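Local coordinates for glutathione S-transferase-like protein (Methylobacillus flagellatus, PDB 4GLT) that binds glutathione and is probably a transferase of the glutathione S-transferase family, at residues Leu185-Leu188 with Glu189-Tyr192; Leu149-Val152 with Glu153-Leu156; Gln104-Thr107 with Ala108-Ala111. All coordinates share one frame; numbering follows the deposited sequence.

Contact 1: residues Leu185-Leu188 with Glu189-Tyr192; sequences LGYL and ELRY. With GSH (glutathione), chain E.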
# COMPACT_ATOMS: atom_id res chain seq x y z
N LEU A 185 14.08 -4.49 -7.44
CA LEU A 185 15.23 -4.48 -8.34
C LEU A 185 14.92 -5.14 -9.68
O LEU A 185 15.26 -4.61 -10.75
CB LEU A 185 16.40 -5.19 -7.68
CG LEU A 185 16.84 -4.58 -6.34
CD1 LEU A 185 17.66 -5.56 -5.51
CD2 LEU A 185 17.61 -3.29 -6.57
N GLY A 186 14.30 -6.31 -9.63
CA GLY A 186 13.94 -7.03 -10.83
C GLY A 186 13.03 -6.18 -11.68
O GLY A 186 13.09 -6.20 -12.90
N TYR A 187 12.17 -5.40 -11.02
CA TYR A 187 11.30 -4.51 -11.77
C TYR A 187 12.13 -3.46 -12.49
O TYR A 187 11.89 -3.17 -13.67
CB TYR A 187 10.26 -3.85 -10.88
CG TYR A 187 9.21 -3.14 -11.70
CD1 TYR A 187 8.40 -3.87 -12.57
CD2 TYR A 187 9.07 -1.77 -11.66
CE1 TYR A 187 7.45 -3.24 -13.35
CE2 TYR A 187 8.11 -1.13 -12.45
CZ TYR A 187 7.31 -1.88 -13.29
OH TYR A 187 6.36 -1.29 -14.09
N LEU A 188 13.10 -2.89 -11.79
CA LEU A 188 13.98 -1.93 -12.44
C LEU A 188 14.59 -2.55 -13.70
O LEU A 188 14.55 -1.96 -14.77
CB LEU A 188 15.07 -1.43 -11.49
CG LEU A 188 14.48 -0.72 -10.27
CD1 LEU A 188 15.56 0.01 -9.50
CD2 LEU A 188 13.39 0.25 -10.69
N GLU A 189 15.15 -3.75 -13.56
CA GLU A 189 15.78 -4.39 -14.70
C GLU A 189 14.80 -4.57 -15.85
O GLU A 189 15.13 -4.38 -17.02
CB GLU A 189 16.38 -5.73 -14.29
CG GLU A 189 17.57 -5.60 -13.36
CD GLU A 189 18.54 -6.75 -13.50
OE1 GLU A 189 18.18 -7.74 -14.19
OE2 GLU A 189 19.65 -6.68 -12.94
N LEU A 190 13.57 -4.96 -15.52
CA LEU A 190 12.57 -5.17 -16.55
C LEU A 190 12.29 -3.88 -17.30
O LEU A 190 12.18 -3.87 -18.52
CB LEU A 190 11.28 -5.72 -15.94
CG LEU A 190 10.02 -5.68 -16.82
CD1 LEU A 190 10.21 -6.52 -18.07
CD2 LEU A 190 8.79 -6.12 -16.04
N ARG A 191 12.16 -2.78 -16.56
CA ARG A 191 11.65 -1.56 -17.17
C ARG A 191 12.74 -0.59 -17.60
O ARG A 191 12.50 0.29 -18.43
CB ARG A 191 10.66 -0.87 -16.22
CG ARG A 191 9.37 -1.65 -15.98
CD ARG A 191 8.57 -1.84 -17.26
NE ARG A 191 7.29 -2.50 -17.02
CZ ARG A 191 6.48 -2.96 -17.97
NH1 ARG A 191 6.82 -2.86 -19.25
NH2 ARG A 191 5.34 -3.54 -17.65
N TYR A 192 13.94 -0.76 -17.06
CA TYR A 192 15.03 0.15 -17.37
C TYR A 192 16.32 -0.60 -17.68
O TYR A 192 17.18 -0.73 -16.83
CB TYR A 192 15.25 1.14 -16.21
CG TYR A 192 14.06 2.05 -16.01
CD1 TYR A 192 13.19 1.87 -14.94
CD2 TYR A 192 13.80 3.09 -16.90
CE1 TYR A 192 12.09 2.70 -14.76
CE2 TYR A 192 12.72 3.93 -16.73
CZ TYR A 192 11.86 3.73 -15.66
OH TYR A 192 10.78 4.56 -15.49
N1 GSH E . -0.83 -1.90 -4.12
CA1 GSH E . -1.07 -3.05 -5.02
C1 GSH E . -0.26 -4.16 -4.43
O11 GSH E . -0.56 -5.34 -4.65
O12 GSH E . 0.71 -3.84 -3.71
CB1 GSH E . -0.68 -2.68 -6.46
CG1 GSH E . -0.96 -3.80 -7.47
CD1 GSH E . -0.53 -3.39 -8.88
OE1 GSH E . -0.16 -2.25 -9.11
N2 GSH E . -0.59 -4.34 -9.82
CA2 GSH E . -0.35 -4.17 -11.26
C2 GSH E . 1.09 -3.90 -11.62
O2 GSH E . 2.00 -4.44 -11.01
CB2 GSH E . -1.27 -3.09 -11.82
SG2 GSH E . -3.00 -3.63 -11.80
N3 GSH E . 1.31 -3.08 -12.64
CA3 GSH E . 2.65 -2.67 -13.03
C3 GSH E . 3.27 -3.57 -14.08
O31 GSH E . 4.18 -3.11 -14.80
O32 GSH E . 2.86 -4.75 -14.19
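Leu185 O accepts the backbone N-H of Glu189 in the last turns of helix 176-191 of the all-helical C-terminal domain of the glutathione S-transferase fold, whose end reaches the glutathione pocket. The extended chain of Glu189 starts along this carbonyl and then leads off to a salt bridge with Lys198, while the Leu185 side chain packs on helix 202-212. Gly186 O takes the N-H of Leu190 in the next i to i+4 bond. Tyr187 O accepts from Arg191 N, and the Tyr187 ring, swung by CG lying anti to the backbone N (chi1 -169°), reaches along the helix over the Arg191 side chain. Arg191 CG sits over one face in a CH-pi contact, 3.7 Å from the centroid of the Tyr187 ring. Leu190 CD2 comes obliquely to the same ring, 4.2 Å from Tyr187 CD1. Because the arginine chain bends at chi2, its guanidinium passes the phenol rim with its plane 79° from the ring, and Arg191 NE donates a long, bent bond to Tyr187 OH (3.3 Å), which lies somewhat out of the guanidinium plane. The phenol in turn donates to glutathione, Tyr187 OH lying 2.9 Å from O31 of the ligand, near the ring plane. Without the phenol, as with an alanine here, O31 would probably lose one of its donors, and Arg191 both the ring it lies against and the acceptor of its NE. Leu188 O closes the segment: it receives Tyr192 N at 2.7 Å and, weakly, Arg191 N, just where Tyr192 leaves helical geometry. Thr30 and Val130 also touch the Arg191 side chain, and the guanidinium ends on the ligand with Arg191 NH2 3.1 Å from glutathione O31, at an N-H...O angle of 159°.

Contact 2: residues Leu149-Val152 with Glu153-Leu156; sequences LNKV and ERGL. With GSH (glutathione), chain F.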
# COMPACT_ATOMS: atom_id res chain seq x y z
N LEU A 149 11.58 9.28 -10.68
CA LEU A 149 12.87 8.62 -10.77
C LEU A 149 13.77 9.21 -9.69
O LEU A 149 14.79 8.61 -9.30
CB LEU A 149 13.47 8.77 -12.17
CG LEU A 149 12.65 8.07 -13.26
CD1 LEU A 149 13.30 8.16 -14.64
CD2 LEU A 149 12.40 6.62 -12.89
N ASN A 150 13.38 10.37 -9.18
CA ASN A 150 14.03 10.91 -7.99
C ASN A 150 13.77 10.06 -6.75
O ASN A 150 14.69 9.79 -6.00
CB ASN A 150 13.60 12.36 -7.75
CG ASN A 150 14.57 13.35 -8.33
OD1 ASN A 150 15.73 13.01 -8.58
ND2 ASN A 150 14.12 14.57 -8.55
N LYS A 151 12.52 9.65 -6.54
CA LYS A 151 12.19 8.82 -5.39
C LYS A 151 12.97 7.51 -5.44
O LYS A 151 13.45 7.00 -4.42
CB LYS A 151 10.68 8.53 -5.33
CG LYS A 151 9.81 9.76 -5.19
CD LYS A 151 8.34 9.45 -5.42
CE LYS A 151 7.52 10.73 -5.56
NZ LYS A 151 7.57 11.58 -4.33
N VAL A 152 13.09 6.96 -6.65
CA VAL A 152 13.82 5.72 -6.91
C VAL A 152 15.27 5.81 -6.46
O VAL A 152 15.73 5.00 -5.64
CB VAL A 152 13.77 5.39 -8.41
CG1 VAL A 152 14.64 4.19 -8.76
CG2 VAL A 152 12.34 5.15 -8.83
N GLU A 153 15.98 6.81 -6.98
CA GLU A 153 17.39 7.00 -6.68
C GLU A 153 17.62 7.14 -5.18
O GLU A 153 18.51 6.51 -4.61
CB GLU A 153 17.91 8.24 -7.41
CG GLU A 153 19.31 8.11 -7.98
CD GLU A 153 19.32 7.44 -9.34
OE1 GLU A 153 18.52 6.50 -9.56
OE2 GLU A 153 20.14 7.84 -10.21
N ARG A 154 16.81 7.97 -4.54
CA ARG A 154 16.92 8.20 -3.11
C ARG A 154 16.66 6.91 -2.33
O ARG A 154 17.42 6.56 -1.41
CB ARG A 154 15.98 9.31 -2.65
CG ARG A 154 16.49 10.71 -2.97
CD ARG A 154 15.89 11.75 -2.05
NE ARG A 154 14.45 11.57 -1.94
CZ ARG A 154 13.57 12.14 -2.74
NH1 ARG A 154 13.98 12.94 -3.71
NH2 ARG A 154 12.27 11.92 -2.57
N GLY A 155 15.60 6.21 -2.70
CA GLY A 155 15.28 4.93 -2.06
C GLY A 155 16.40 3.92 -2.19
O GLY A 155 16.80 3.28 -1.22
N LEU A 156 16.91 3.78 -3.41
CA LEU A 156 18.04 2.87 -3.68
C LEU A 156 19.27 3.22 -2.87
O LEU A 156 19.96 2.33 -2.37
CB LEU A 156 18.39 2.87 -5.17
CG LEU A 156 17.33 2.25 -6.08
CD1 LEU A 156 17.68 2.50 -7.54
CD2 LEU A 156 17.18 0.77 -5.79
N1 GSH F . 0.84 5.54 0.44
CA1 GSH F . 1.48 6.37 1.49
C1 GSH F . 0.72 6.27 2.79
O11 GSH F . 1.22 6.86 3.77
O12 GSH F . -0.35 5.61 2.86
CB1 GSH F . 1.72 7.83 1.07
CG1 GSH F . 0.48 8.60 0.60
CD1 GSH F . 0.87 9.84 -0.19
OE1 GSH F . 1.30 9.74 -1.32
N2 GSH F . 0.71 11.04 0.39
CA2 GSH F . 0.85 12.28 -0.38
C2 GSH F . 2.28 12.71 -0.56
O2 GSH F . 3.01 12.89 0.41
CB2 GSH F . 0.04 13.40 0.27
SG2 GSH F . -1.74 13.06 0.18
N3 GSH F . 2.71 12.87 -1.82
CA3 GSH F . 3.99 13.50 -2.11
C3 GSH F . 4.71 12.97 -3.34
O31 GSH F . 4.32 11.91 -3.88
O32 GSH F . 5.68 13.63 -3.78
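Val152 O takes the N-H of Leu156 at 2.8 Å, one of four consecutive i to i+4 bonds in the middle of helix 142-162. Leu149 O, Asn150 O and Lys151 O likewise accept from Glu153, Arg154 and Gly155, so each of the four carbonyls has its donor. Leu156 CD1 lies alongside Val152 CG1, 3.7 Å away, the two side chains pointing the same way. Lys151 runs out nearly straight and turns only at its last torsion (chi4 -62°), which sets Lys151 NZ 2.8 Å from the carboxylate oxygen O32 of a glutathione; Leu68 O of the second subunit accepts from the same ammonium. Arg154 bends at chi3, laying one guanidinium face over Asn150 O and the Lys151 backbone. Its NE is satisfied by Pro67 O of the second subunit, and Glu59 there forms a long, weak ion pair with NH2. The charged ends of Lys151 and Arg154 thus face the other subunit and its ligand, whereas Lys151 and Val152 rest on Ala125 of helix 106-133 and Leu156 packs against Met184 and Leu188 of helix 176-191.

Contact 3: residues Gln104-Thr107 with Ala108-Ala111; sequences QDHT and AKIA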
# COMPACT_ATOMS: atom_id res chain seq x y z
N GLN A 104 7.69 -12.44 14.38
CA GLN A 104 6.75 -12.34 15.48
C GLN A 104 7.07 -11.15 16.40
O GLN A 104 6.17 -10.47 16.89
CB GLN A 104 6.75 -13.65 16.28
CG GLN A 104 5.75 -13.71 17.43
CD GLN A 104 5.39 -15.15 17.79
OE1 GLN A 104 5.62 -16.07 17.00
NE2 GLN A 104 4.83 -15.34 18.98
N ASP A 105 8.36 -10.91 16.64
CA ASP A 105 8.78 -9.80 17.51
C ASP A 105 8.45 -8.44 16.89
O ASP A 105 8.76 -8.17 15.73
CB ASP A 105 10.27 -9.89 17.82
CG ASP A 105 10.82 -8.59 18.38
OD1 ASP A 105 10.08 -7.90 19.11
OD2 ASP A 105 11.99 -8.24 18.09
N HIS A 106 7.82 -7.57 17.67
CA HIS A 106 7.27 -6.33 17.13
C HIS A 106 8.34 -5.42 16.53
O HIS A 106 8.16 -4.88 15.43
CB HIS A 106 6.44 -5.59 18.18
CG HIS A 106 5.28 -4.85 17.59
ND1 HIS A 106 5.29 -3.49 17.36
CD2 HIS A 106 4.06 -5.28 17.18
CE1 HIS A 106 4.14 -3.11 16.84
NE2 HIS A 106 3.37 -4.18 16.72
N THR A 107 9.46 -5.24 17.23
CA THR A 107 10.55 -4.44 16.71
C THR A 107 10.89 -4.93 15.30
O THR A 107 10.73 -4.21 14.31
CB THR A 107 11.80 -4.51 17.61
OG1 THR A 107 11.40 -4.40 18.98
CG2 THR A 107 12.77 -3.39 17.30
N ALA A 108 11.35 -6.18 15.23
CA ALA A 108 11.70 -6.80 13.96
C ALA A 108 10.60 -6.71 12.90
O ALA A 108 10.87 -6.51 11.73
CB ALA A 108 12.11 -8.25 14.17
N LYS A 109 9.35 -6.87 13.32
CA LYS A 109 8.24 -6.88 12.37
C LYS A 109 7.92 -5.51 11.77
O LYS A 109 7.61 -5.37 10.58
CB LYS A 109 7.00 -7.50 13.01
CG LYS A 109 5.75 -6.68 12.84
CD LYS A 109 4.51 -7.55 12.76
CE LYS A 109 4.17 -8.18 14.09
NZ LYS A 109 2.92 -8.97 13.96
N ILE A 110 8.00 -4.47 12.59
CA ILE A 110 7.86 -3.13 12.07
C ILE A 110 9.06 -2.82 11.17
O ILE A 110 8.92 -2.21 10.11
CB ILE A 110 7.76 -2.10 13.21
CG1 ILE A 110 6.50 -2.34 14.04
CG2 ILE A 110 7.77 -0.68 12.64
CD1 ILE A 110 5.21 -2.05 13.30
N ALA A 111 10.24 -3.26 11.60
CA ALA A 111 11.42 -3.15 10.78
C ALA A 111 11.19 -3.80 9.42
O ALA A 111 11.57 -3.25 8.39
CB ALA A 111 12.62 -3.75 11.48
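Asp105 O and the N-H of Lys109 form the shortest polar bond here, 2.8 Å, and it opens the i to i+4 hydrogen bonding of helix 106-133. Asp105 is the N-cap: with CG anti to the backbone N (chi1 164°), its carboxylate turns back over the first turn, and OD1 accepts weakly from Thr107 N at 3.3 Å. The other oxygen, OD2, lies beside the first turn, 3.9 Å from the methyl CB of Ala108. Two further backbone bonds follow in step, Ile110 N to His106 O at 2.9 Å and Ala111 N to Thr107 O. The carbonyls of the first turn also bear on side-chain carbons one turn on: Lys109 CB is 3.3 Å from Asp105 O, and Ile110 CG1 touches His106 O. Across the same turn the His106 imidazole and the Ile110 side chain pass at a slant. Ile110 CG1 approaches His106 ND1 to 3.7 Å and its CD1 lies 3.8 Å from His106 CE1. Lys109, bent at chi2 and chi3, carries its CE past the other end of the imidazole, 4.2 Å from His106 CD2. This surface meets the second subunit: His94 of that chain brings its ring against the His106 ring, and Tyr91 of the same chain packs on His106 and Ile110. Lys109 NZ forms a long, weak ion pair with Glu90 of that subunit. On the buried side Ala108 rests on Pro103 and Asn171. The chemistry is that of a helix start: an acidic cap, whose negative charge would be expected to interact favourably with the positive end of the helix dipole, beside a mixed aromatic and aliphatic patch at the dimer interface, where the close ammonium groups of Lys109 and its counterpart would probably repel, offset in part by that weak pairing.

The three contacts are local turns of three helices, 106-133, 142-162 and 176-191, in the C-terminal domain. Contacts 1 and 2 pack directly together, their centres 13 Å apart, with Tyr192 OH 3.7 Å from Leu149 CD2. They serve different glutathiones: contact 1 the one bound beside Thr30 and Ser31, contact 2 another that also bonds to Ser85, Ile71 and Lys70 of the second subunit. Contact 3 stands apart, its centre about 29 Å from that of contact 1 and 25 Å from that of contact 2; its Ile110 side chain stays about 13 Å from a bound glutathione, so it takes no direct part in binding, yet like contact 2 it lies against the second subunit.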